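Local coordinates for 6-carboxyhexanoate--CoA ligase (PDB 5TVA), which belongs to the BioW family of CoA ligases and binds both coenzyme A and adenosine monophosphate, at residues A[4-9]-A[34-39]; A[20-25]-A[30-35]; A[56-61]-A[140-145]. All coordinates share one frame; numbering follows the deposited sequence.

Contacts 1 and 2 are two halves of one layer. Helix 29-37 lies over neighbouring strands 3-12 and 15-25, and the contact centres are about 5 Å apart. The strands are joined by backbone pairs such as Phe-4 N to Val-24 O at 2.9 Å, and both border coenzyme A. Contact 3 belongs to a separate parallel sheet, its centre about 17 Å from that of contact 1 and about 14 Å from that of contact 2. It still touches contact 2, where Asp-140 OD2 lies 3.0 Å from Ile-23 N, a probable hydrogen bond. The Trp-141 side chain is about 10 Å from coenzyme A, so contact 3 does not border the ligand directly.

Contact 1 (A[4-9]-A[34-39]); sequences FSVRMR and KELLNR. With COA (coenzyme A), chain D.
Met-8 brings the methyl at its far end up against a backbone carbonyl: CE lies 3.6 Å from Leu-36 O, in the last turn of helix 29-37. The chain gets there by folding back twice, at chi2 (-80°) and chi3 (-64°), and the same CE rests 3.7 Å from Arg-39 CD, on the aliphatic part of an extended arginine whose guanidinium goes on to a salt bridge with Asp-162. Nearer the strand, Met-8 CB meets Leu-36 CB at 3.7 Å. Leu-36 reaches further along the strand with one branch, CD1, which touches Val-6 CG1 at 3.9 Å and comes 3.5 Å from the Val-6 carbonyl oxygen. The interface is thus a small, buried and largely apolar seam. Arg-7, by contrast, points away from the helix, and its guanidinium ends beside coenzyme A. Its NH1 is 3.1 Å from phosphate oxygen O5A of coenzyme A, while NH2 is salt-bridged to Glu-51. Arg-9 NH1 donates to O4A of the same phosphate at 3.1 Å (146°), with that oxygen in the guanidinium plane. Strand 3-12, the middle of three, therefore alternates: hydrophobic residues receive the helix, and arginines line the coenzyme A pocket.

Contact 2 (A[20-25]-A[30-35]); sequences AERIVK and ETAVKE. With COA (coenzyme A), chain D.
Ala-32 is the first residue of helix segment 30-35 to touch the strand. Its methyl lies 4.0 Å from Arg-22 CB and 4.1 Å from Val-24 CG2, so it sits between two side chains that project from the same face of strand 20-25. The helix and strand axes come to 9.1 Å, nearly antiparallel at 161°. Next along, Val-33 turns from this strand and packs on Val-6 of strand 3-12. One turn after Ala-32, Glu-35 provides the polar end. Its extended chain meets Arg-22 in a side-on, two-nitrogen salt bridge, one nitrogen to each oxygen: NE donates to OE1 at 2.9 Å and NH2 to OE2 at 2.8 Å, the latter nearly straight at 167°. Both oxygens lie in the guanidinium plane, but the carboxylate is twisted 46° against it. A bend at chi2 folds Arg-22 back, and its NH1 also bonds to Glu-21 O at 2.9 Å, which further fixes the group's rotation. Arg-144, itself paired with Asp-140, lies close by; the Glu-35 carboxylate probably eases the meeting of like charges. Helix 29-37 leads from strand 15-25 to the parallel strand 45-52, with 3-12 between them: a split beta-alpha-beta crossover.

Contact 3 (A[56-61]-A[140-145]); sequences FEVVKF and DWKDRK
Phe-61 and Trp-141 meet across the middle of a three-stranded parallel sheet, in which strands 57-60 and 139-141 are the outer members and strand 236-239 runs between them. The segments therefore share no backbone pairing, and side chains alone span the gap. The tight part is aromatic. Trp-141 CH2 lies over one face of the Phe-61 ring, 4.0 Å from CD1, and the neighbouring CZ3 is 4.2 Å from Phe-61 CB. The ring planes are inclined at 58°, an oblique meeting. Phe-61 swings its ring to this spot with CG anti to the backbone N (chi1 -179°), and the same ring also meets Phe-168 of helix 158-173. That helix holds Trp-141 too, since the indole NE1 bonds to Val-161 O. Ile-238 of the central strand touches both aromatic residues.

The other side is looser and faces solvent. Lys-142 stretches its alkyl chain toward the strand, but CD comes no nearer than 4.2 Å to Val-58 CG1; both residues also rest on Glu-239. Beyond it, exposed Asp-143 takes the N-cap position of helix 144-153. Arg-144 then turns back to the buried side, where the indole edge, at Trp-141 CD1, points at the face of its guanidinium, 3.7 Å above the centre. Its NH1 goes to Asp-162, while its other two nitrogens form a salt bridge to one oxygen: NH2 reaches Asp-140 OD1 at 3.0 Å from the anti side, tilted out of the carboxylate plane, and NE meets the syn lone pair of Asp-140 OD1 at 2.8 Å (154°).

Contact 1 (A[4-9]-A[34-39])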
# COMPACT_ATOMS: atom_id res chain seq x y z
N PHE A 4 15.06 7.08 -13.96
CA PHE A 4 14.02 6.51 -14.80
C PHE A 4 13.05 5.73 -13.92
O PHE A 4 13.47 4.93 -13.07
CB PHE A 4 14.61 5.60 -15.89
CG PHE A 4 15.43 6.34 -16.92
CD1 PHE A 4 16.75 6.67 -16.66
CD2 PHE A 4 14.88 6.70 -18.15
CE1 PHE A 4 17.52 7.35 -17.60
CE2 PHE A 4 15.63 7.38 -19.11
CZ PHE A 4 16.96 7.71 -18.83
N SER A 5 11.76 5.97 -14.11
CA SER A 5 10.72 5.21 -13.44
C SER A 5 10.37 4.00 -14.31
O SER A 5 10.14 4.16 -15.51
CB SER A 5 9.50 6.10 -13.22
OG SER A 5 8.32 5.35 -13.08
N VAL A 6 10.37 2.81 -13.72
CA VAL A 6 10.10 1.57 -14.45
C VAL A 6 8.87 0.92 -13.84
O VAL A 6 8.94 0.40 -12.72
CB VAL A 6 11.29 0.60 -14.40
CG1 VAL A 6 10.98 -0.64 -15.23
CG2 VAL A 6 12.53 1.29 -14.89
N ARG A 7 7.76 0.93 -14.57
CA ARG A 7 6.49 0.42 -14.06
C ARG A 7 6.06 -0.80 -14.85
O ARG A 7 5.97 -0.74 -16.07
CB ARG A 7 5.38 1.47 -14.12
CG ARG A 7 5.48 2.58 -13.10
CD ARG A 7 4.38 3.65 -13.33
NE ARG A 7 4.76 4.58 -14.40
CZ ARG A 7 3.96 5.50 -14.95
NH1 ARG A 7 2.69 5.64 -14.56
NH2 ARG A 7 4.43 6.30 -15.91
N MET A 8 5.75 -1.89 -14.13
CA MET A 8 5.31 -3.14 -14.73
C MET A 8 3.96 -3.53 -14.15
O MET A 8 3.74 -3.43 -12.95
CB MET A 8 6.34 -4.25 -14.48
CG MET A 8 5.99 -5.65 -15.06
SD MET A 8 4.82 -6.66 -14.08
CE MET A 8 5.76 -6.92 -12.58
N ARG A 9 3.06 -3.98 -15.02
CA ARG A 9 1.83 -4.66 -14.61
C ARG A 9 1.65 -5.88 -15.51
O ARG A 9 2.08 -5.87 -16.67
CB ARG A 9 0.62 -3.75 -14.73
CG ARG A 9 0.28 -3.39 -16.17
CD ARG A 9 -0.84 -2.38 -16.23
NE ARG A 9 -1.44 -2.30 -17.55
CZ ARG A 9 -1.16 -1.35 -18.43
NH1 ARG A 9 -0.29 -0.39 -18.11
NH2 ARG A 9 -1.74 -1.34 -19.62
N LYS A 34 14.89 -6.33 -16.20
CA LYS A 34 15.01 -7.78 -16.06
C LYS A 34 14.28 -8.28 -14.82
O LYS A 34 13.57 -9.28 -14.86
CB LYS A 34 16.49 -8.20 -16.05
CG LYS A 34 17.19 -8.06 -17.42
CD LYS A 34 18.69 -7.78 -17.28
CE LYS A 34 19.49 -9.04 -16.94
NZ LYS A 34 20.94 -8.74 -16.75
N GLU A 35 14.43 -7.57 -13.69
CA GLU A 35 13.77 -8.02 -12.46
C GLU A 35 12.26 -8.04 -12.63
O GLU A 35 11.61 -9.04 -12.32
CB GLU A 35 14.17 -7.14 -11.28
CG GLU A 35 13.63 -7.66 -9.94
CD GLU A 35 13.44 -6.57 -8.87
OE1 GLU A 35 13.91 -5.43 -9.05
OE2 GLU A 35 12.83 -6.88 -7.83
N LEU A 36 11.68 -6.96 -13.18
CA LEU A 36 10.22 -6.90 -13.26
C LEU A 36 9.68 -7.84 -14.33
O LEU A 36 8.59 -8.39 -14.19
CB LEU A 36 9.75 -5.44 -13.52
CG LEU A 36 10.20 -4.43 -12.47
CD1 LEU A 36 9.47 -3.10 -12.58
CD2 LEU A 36 10.06 -5.01 -11.06
N LEU A 37 10.41 -7.99 -15.44
CA LEU A 37 10.00 -8.96 -16.44
C LEU A 37 9.93 -10.37 -15.85
O LEU A 37 9.06 -11.17 -16.21
CB LEU A 37 10.97 -8.92 -17.62
CG LEU A 37 10.72 -9.98 -18.69
CD1 LEU A 37 9.38 -9.79 -19.40
CD2 LEU A 37 11.90 -10.06 -19.67
N ASN A 38 10.82 -10.67 -14.91
CA ASN A 38 10.87 -12.00 -14.31
C ASN A 38 9.91 -12.14 -13.14
O ASN A 38 9.79 -13.25 -12.61
CB ASN A 38 12.30 -12.29 -13.82
CG ASN A 38 12.51 -13.77 -13.49
OD1 ASN A 38 12.35 -14.63 -14.34
ND2 ASN A 38 12.84 -14.06 -12.25
N ARG A 39 9.21 -11.05 -12.75
CA ARG A 39 8.46 -11.07 -11.49
C ARG A 39 7.27 -12.02 -11.49
O ARG A 39 7.14 -12.81 -10.55
CB ARG A 39 8.04 -9.65 -11.10
CG ARG A 39 7.31 -9.57 -9.72
CD ARG A 39 7.02 -8.11 -9.30
NE ARG A 39 6.30 -7.99 -8.03
CZ ARG A 39 6.89 -7.89 -6.84
NH1 ARG A 39 8.22 -7.93 -6.75
NH2 ARG A 39 6.17 -7.75 -5.73
N1A COA D . -4.25 -3.60 -9.44
C2A COA D . -5.19 -3.84 -10.37
N3A COA D . -5.11 -3.31 -11.59
C4A COA D . -4.10 -2.48 -11.91
C5A COA D . -3.11 -2.20 -10.96
C6A COA D . -3.23 -2.81 -9.69
N6A COA D . -2.18 -2.51 -8.63
N7A COA D . -2.21 -1.38 -11.52
C8A COA D . -2.60 -1.14 -12.76
N9A COA D . -3.72 -1.82 -13.02
C1B COA D . -4.41 -1.64 -14.33
C2B COA D . -5.51 -2.11 -14.75
O2B COA D . -6.60 -2.07 -13.77
C3B COA D . -5.71 -0.78 -15.75
O3B COA D . -5.98 0.34 -14.88
P3B COA D . -7.42 1.19 -14.64
O7A COA D . -7.04 2.64 -14.60
O8A COA D . -8.43 0.95 -15.72
O9A COA D . -8.05 0.84 -13.32
C4B COA D . -4.58 -0.66 -16.37
O4B COA D . -3.56 -1.59 -15.62
C5B COA D . -3.97 0.83 -16.43
O5B COA D . -3.36 1.15 -15.22
P1A COA D . -2.01 2.12 -15.07
O1A COA D . -2.33 3.29 -14.13
O2A COA D . -1.50 2.64 -16.40
O3A COA D . -0.84 1.22 -14.34
P2A COA D . 0.83 1.44 -14.42
O4A COA D . 1.28 0.79 -15.73
O5A COA D . 1.20 2.93 -14.51
O6A COA D . 1.50 0.67 -13.08
CBP COA D . 1.67 -0.18 -10.64
CCP COA D . 0.95 0.77 -11.72
CDP COA D . 1.27 -1.66 -10.90
CEP COA D . 3.19 -0.16 -10.88
CAP COA D . 1.29 0.28 -9.13
OAP COA D . 0.26 -0.46 -8.58
C9P COA D . 2.44 0.20 -8.09
O9P COA D . 3.15 1.15 -7.86
N8P COA D . 2.68 -1.03 -7.34
C7P COA D . 3.80 -1.14 -6.35
C6P COA D . 3.31 -1.39 -4.93
C5P COA D . 2.53 -2.73 -4.72
O5P COA D . 1.66 -3.06 -5.44
N4P COA D . 2.89 -3.59 -3.56
C3P COA D . 2.17 -4.91 -3.35
C2P COA D . 2.46 -5.39 -1.92
S1P COA D . 2.00 -3.99 -0.85

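Contact 2 (A[20-25]-A[30-35])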
# COMPACT_ATOMS: atom_id res chain seq x y z
N ALA A 20 4.66 -3.77 -10.12
CA ALA A 20 5.79 -3.30 -9.33
C ALA A 20 6.38 -2.10 -10.06
O ALA A 20 6.20 -1.94 -11.26
CB ALA A 20 6.86 -4.40 -9.15
N GLU A 21 7.11 -1.29 -9.31
CA GLU A 21 7.79 -0.12 -9.85
C GLU A 21 9.19 -0.04 -9.26
O GLU A 21 9.39 -0.34 -8.08
CB GLU A 21 7.01 1.17 -9.56
CG GLU A 21 7.71 2.45 -10.03
CD GLU A 21 6.77 3.67 -10.02
OE1 GLU A 21 5.60 3.51 -9.62
OE2 GLU A 21 7.21 4.76 -10.45
N ARG A 22 10.15 0.35 -10.10
CA ARG A 22 11.51 0.66 -9.69
C ARG A 22 11.91 2.02 -10.26
O ARG A 22 11.57 2.34 -11.41
CB ARG A 22 12.50 -0.41 -10.18
CG ARG A 22 12.15 -1.82 -9.70
CD ARG A 22 12.61 -2.06 -8.26
NE ARG A 22 12.27 -3.43 -7.84
CZ ARG A 22 11.12 -3.78 -7.27
NH1 ARG A 22 10.20 -2.86 -7.00
NH2 ARG A 22 10.91 -5.04 -6.94
N ILE A 23 12.63 2.81 -9.48
CA ILE A 23 13.12 4.11 -9.92
C ILE A 23 14.62 4.09 -9.72
O ILE A 23 15.09 4.01 -8.58
CB ILE A 23 12.49 5.27 -9.12
CG1 ILE A 23 10.97 5.14 -9.13
CG2 ILE A 23 12.95 6.60 -9.67
CD1 ILE A 23 10.28 6.14 -8.24
N VAL A 24 15.37 4.15 -10.82
CA VAL A 24 16.80 3.86 -10.77
C VAL A 24 17.55 4.76 -11.75
O VAL A 24 16.96 5.37 -12.66
CB VAL A 24 17.10 2.37 -11.10
CG1 VAL A 24 16.38 1.44 -10.14
CG2 VAL A 24 16.72 2.03 -12.54
N LYS A 25 18.87 4.82 -11.54
CA LYS A 25 19.80 5.43 -12.49
C LYS A 25 19.86 4.61 -13.78
O LYS A 25 19.64 3.40 -13.77
CB LYS A 25 21.20 5.51 -11.88
CG LYS A 25 21.37 6.56 -10.80
CD LYS A 25 22.67 6.36 -10.01
CE LYS A 25 22.89 7.51 -9.03
NZ LYS A 25 23.68 7.11 -7.84
N GLU A 30 18.47 -1.55 -17.13
CA GLU A 30 18.31 -2.90 -17.66
C GLU A 30 18.11 -3.91 -16.54
O GLU A 30 17.26 -4.80 -16.62
CB GLU A 30 19.52 -3.27 -18.52
CG GLU A 30 19.50 -4.72 -19.03
CD GLU A 30 20.83 -5.14 -19.64
OE1 GLU A 30 21.05 -4.87 -20.84
OE2 GLU A 30 21.67 -5.74 -18.93
N THR A 31 18.88 -3.76 -15.46
CA THR A 31 18.72 -4.62 -14.31
C THR A 31 17.30 -4.54 -13.76
O THR A 31 16.68 -5.57 -13.46
CB THR A 31 19.75 -4.24 -13.25
OG1 THR A 31 21.06 -4.55 -13.73
CG2 THR A 31 19.49 -5.02 -11.98
N ALA A 32 16.77 -3.32 -13.62
CA ALA A 32 15.40 -3.18 -13.11
C ALA A 32 14.39 -3.83 -14.05
O ALA A 32 13.42 -4.45 -13.61
CB ALA A 32 15.08 -1.70 -12.90
N VAL A 33 14.58 -3.67 -15.36
CA VAL A 33 13.63 -4.25 -16.30
C VAL A 33 13.68 -5.76 -16.25
O VAL A 33 12.64 -6.44 -16.23
CB VAL A 33 13.88 -3.71 -17.73
CG1 VAL A 33 13.04 -4.48 -18.72
CG2 VAL A 33 13.54 -2.20 -17.80
N LYS A 34 14.89 -6.33 -16.20
CA LYS A 34 15.01 -7.78 -16.06
C LYS A 34 14.28 -8.28 -14.82
O LYS A 34 13.57 -9.28 -14.86
CB LYS A 34 16.49 -8.20 -16.05
CG LYS A 34 17.19 -8.06 -17.42
CD LYS A 34 18.69 -7.78 -17.28
CE LYS A 34 19.49 -9.04 -16.94
NZ LYS A 34 20.94 -8.74 -16.75
N GLU A 35 14.43 -7.57 -13.69
CA GLU A 35 13.77 -8.02 -12.46
C GLU A 35 12.26 -8.04 -12.63
O GLU A 35 11.61 -9.04 -12.32
CB GLU A 35 14.17 -7.14 -11.28
CG GLU A 35 13.63 -7.66 -9.94
CD GLU A 35 13.44 -6.57 -8.87
OE1 GLU A 35 13.91 -5.43 -9.05
OE2 GLU A 35 12.83 -6.88 -7.83
N1A COA D . -4.25 -3.60 -9.44
C2A COA D . -5.19 -3.84 -10.37
N3A COA D . -5.11 -3.31 -11.59
C4A COA D . -4.10 -2.48 -11.91
C5A COA D . -3.11 -2.20 -10.96
C6A COA D . -3.23 -2.81 -9.69
N6A COA D . -2.18 -2.51 -8.63
N7A COA D . -2.21 -1.38 -11.52
C8A COA D . -2.60 -1.14 -12.76
N9A COA D . -3.72 -1.82 -13.02
C1B COA D . -4.41 -1.64 -14.33
C2B COA D . -5.51 -2.11 -14.75
O2B COA D . -6.60 -2.07 -13.77
C3B COA D . -5.71 -0.78 -15.75
O3B COA D . -5.98 0.34 -14.88
P3B COA D . -7.42 1.19 -14.64
O7A COA D . -7.04 2.64 -14.60
O8A COA D . -8.43 0.95 -15.72
O9A COA D . -8.05 0.84 -13.32
C4B COA D . -4.58 -0.66 -16.37
O4B COA D . -3.56 -1.59 -15.62
C5B COA D . -3.97 0.83 -16.43
O5B COA D . -3.36 1.15 -15.22
P1A COA D . -2.01 2.12 -15.07
O1A COA D . -2.33 3.29 -14.13
O2A COA D . -1.50 2.64 -16.40
O3A COA D . -0.84 1.22 -14.34
P2A COA D . 0.83 1.44 -14.42
O4A COA D . 1.28 0.79 -15.73
O5A COA D . 1.20 2.93 -14.51
O6A COA D . 1.50 0.67 -13.08
CBP COA D . 1.67 -0.18 -10.64
CCP COA D . 0.95 0.77 -11.72
CDP COA D . 1.27 -1.66 -10.90
CEP COA D . 3.19 -0.16 -10.88
CAP COA D . 1.29 0.28 -9.13
OAP COA D . 0.26 -0.46 -8.58
C9P COA D . 2.44 0.20 -8.09
O9P COA D . 3.15 1.15 -7.86
N8P COA D . 2.68 -1.03 -7.34
C7P COA D . 3.80 -1.14 -6.35
C6P COA D . 3.31 -1.39 -4.93
C5P COA D . 2.53 -2.73 -4.72
O5P COA D . 1.66 -3.06 -5.44
N4P COA D . 2.89 -3.59 -3.56
C3P COA D . 2.17 -4.91 -3.35
C2P COA D . 2.46 -5.39 -1.92
S1P COA D . 2.00 -3.99 -0.85

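Contact 3 (A[56-61]-A[140-145])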
# COMPACT_ATOMS: atom_id res chain seq x y z
N PHE A 56 12.03 15.00 -8.29
CA PHE A 56 11.79 13.96 -7.31
C PHE A 56 12.28 14.46 -5.96
O PHE A 56 13.06 15.41 -5.87
CB PHE A 56 12.50 12.66 -7.69
CG PHE A 56 14.01 12.74 -7.65
CD1 PHE A 56 14.72 13.19 -8.75
CD2 PHE A 56 14.71 12.35 -6.51
CE1 PHE A 56 16.11 13.26 -8.72
CE2 PHE A 56 16.10 12.42 -6.47
CZ PHE A 56 16.80 12.87 -7.58
N GLU A 57 11.83 13.78 -4.91
CA GLU A 57 12.25 14.14 -3.57
C GLU A 57 12.74 12.89 -2.84
O GLU A 57 12.18 11.81 -3.01
CB GLU A 57 11.13 14.83 -2.77
CG GLU A 57 11.68 15.63 -1.58
CD GLU A 57 10.62 16.34 -0.75
OE1 GLU A 57 10.88 16.60 0.44
OE2 GLU A 57 9.53 16.62 -1.29
N VAL A 58 13.79 13.07 -2.05
CA VAL A 58 14.35 12.04 -1.19
C VAL A 58 13.85 12.28 0.22
O VAL A 58 13.90 13.42 0.71
CB VAL A 58 15.88 12.05 -1.25
CG1 VAL A 58 16.48 11.00 -0.30
CG2 VAL A 58 16.33 11.79 -2.67
N VAL A 59 13.37 11.24 0.88
CA VAL A 59 12.79 11.33 2.21
C VAL A 59 13.37 10.22 3.08
O VAL A 59 13.63 9.11 2.60
CB VAL A 59 11.25 11.24 2.15
CG1 VAL A 59 10.65 11.42 3.53
CG2 VAL A 59 10.69 12.31 1.21
N LYS A 60 13.57 10.52 4.37
CA LYS A 60 14.16 9.59 5.33
C LYS A 60 13.07 8.76 6.00
O LYS A 60 12.20 9.30 6.68
CB LYS A 60 14.96 10.36 6.37
CG LYS A 60 15.70 9.48 7.38
CD LYS A 60 16.92 8.83 6.76
CE LYS A 60 17.64 7.91 7.77
NZ LYS A 60 18.80 7.18 7.15
N PHE A 61 13.13 7.43 5.82
CA PHE A 61 12.21 6.55 6.52
C PHE A 61 12.40 6.69 8.03
O PHE A 61 13.53 6.83 8.52
CB PHE A 61 12.43 5.09 6.09
CG PHE A 61 11.50 4.11 6.76
CD1 PHE A 61 10.22 3.89 6.25
CD2 PHE A 61 11.90 3.41 7.89
CE1 PHE A 61 9.36 3.00 6.85
CE2 PHE A 61 11.05 2.50 8.51
CZ PHE A 61 9.76 2.30 7.99
N ASP A 140 9.83 4.53 -4.48
CA ASP A 140 10.76 3.40 -4.39
C ASP A 140 11.73 3.66 -3.25
O ASP A 140 11.94 4.81 -2.84
CB ASP A 140 11.51 3.19 -5.71
CG ASP A 140 12.16 1.79 -5.82
OD1 ASP A 140 11.91 0.93 -4.94
OD2 ASP A 140 12.87 1.54 -6.82
N TRP A 141 12.29 2.57 -2.71
CA TRP A 141 13.47 2.67 -1.84
C TRP A 141 14.64 3.23 -2.64
O TRP A 141 14.94 2.75 -3.74
CB TRP A 141 13.87 1.30 -1.26
CG TRP A 141 12.87 0.66 -0.35
CD1 TRP A 141 12.04 -0.37 -0.65
CD2 TRP A 141 12.58 1.04 1.00
NE1 TRP A 141 11.24 -0.66 0.43
CE2 TRP A 141 11.56 0.19 1.45
CE3 TRP A 141 13.07 2.03 1.86
CZ2 TRP A 141 11.04 0.27 2.75
CZ3 TRP A 141 12.55 2.12 3.14
CH2 TRP A 141 11.54 1.24 3.57
N LYS A 142 15.32 4.22 -2.07
CA LYS A 142 16.52 4.77 -2.69
C LYS A 142 17.54 3.69 -3.04
O LYS A 142 18.11 3.68 -4.14
CB LYS A 142 17.14 5.81 -1.75
CG LYS A 142 18.44 6.40 -2.26
CD LYS A 142 18.76 7.66 -1.49
CE LYS A 142 19.82 8.46 -2.20
NZ LYS A 142 19.30 8.88 -3.52
N ASP A 143 17.82 2.78 -2.11
CA ASP A 143 18.81 1.72 -2.36
C ASP A 143 18.14 0.39 -2.06
O ASP A 143 18.37 -0.18 -0.99
CB ASP A 143 20.08 1.93 -1.49
CG ASP A 143 21.19 0.93 -1.81
OD1 ASP A 143 20.95 0.01 -2.62
OD2 ASP A 143 22.31 1.06 -1.27
N ARG A 144 17.31 -0.08 -3.00
CA ARG A 144 16.43 -1.21 -2.70
C ARG A 144 17.21 -2.48 -2.32
O ARG A 144 16.77 -3.25 -1.45
CB ARG A 144 15.50 -1.50 -3.88
CG ARG A 144 14.43 -2.51 -3.51
CD ARG A 144 13.40 -2.72 -4.61
NE ARG A 144 12.26 -1.82 -4.47
CZ ARG A 144 11.10 -2.13 -3.89
NH1 ARG A 144 10.90 -3.37 -3.40
NH2 ARG A 144 10.13 -1.22 -3.84
N LYS A 145 18.35 -2.71 -2.96
CA LYS A 145 19.16 -3.89 -2.66
C LYS A 145 19.60 -3.87 -1.20
O LYS A 145 19.44 -4.86 -0.47
CB LYS A 145 20.36 -3.96 -3.60
CG LYS A 145 21.12 -5.31 -3.67
CD LYS A 145 22.53 -5.16 -3.07
CE LYS A 145 23.62 -5.37 -4.10
NZ LYS A 145 23.20 -4.71 -5.37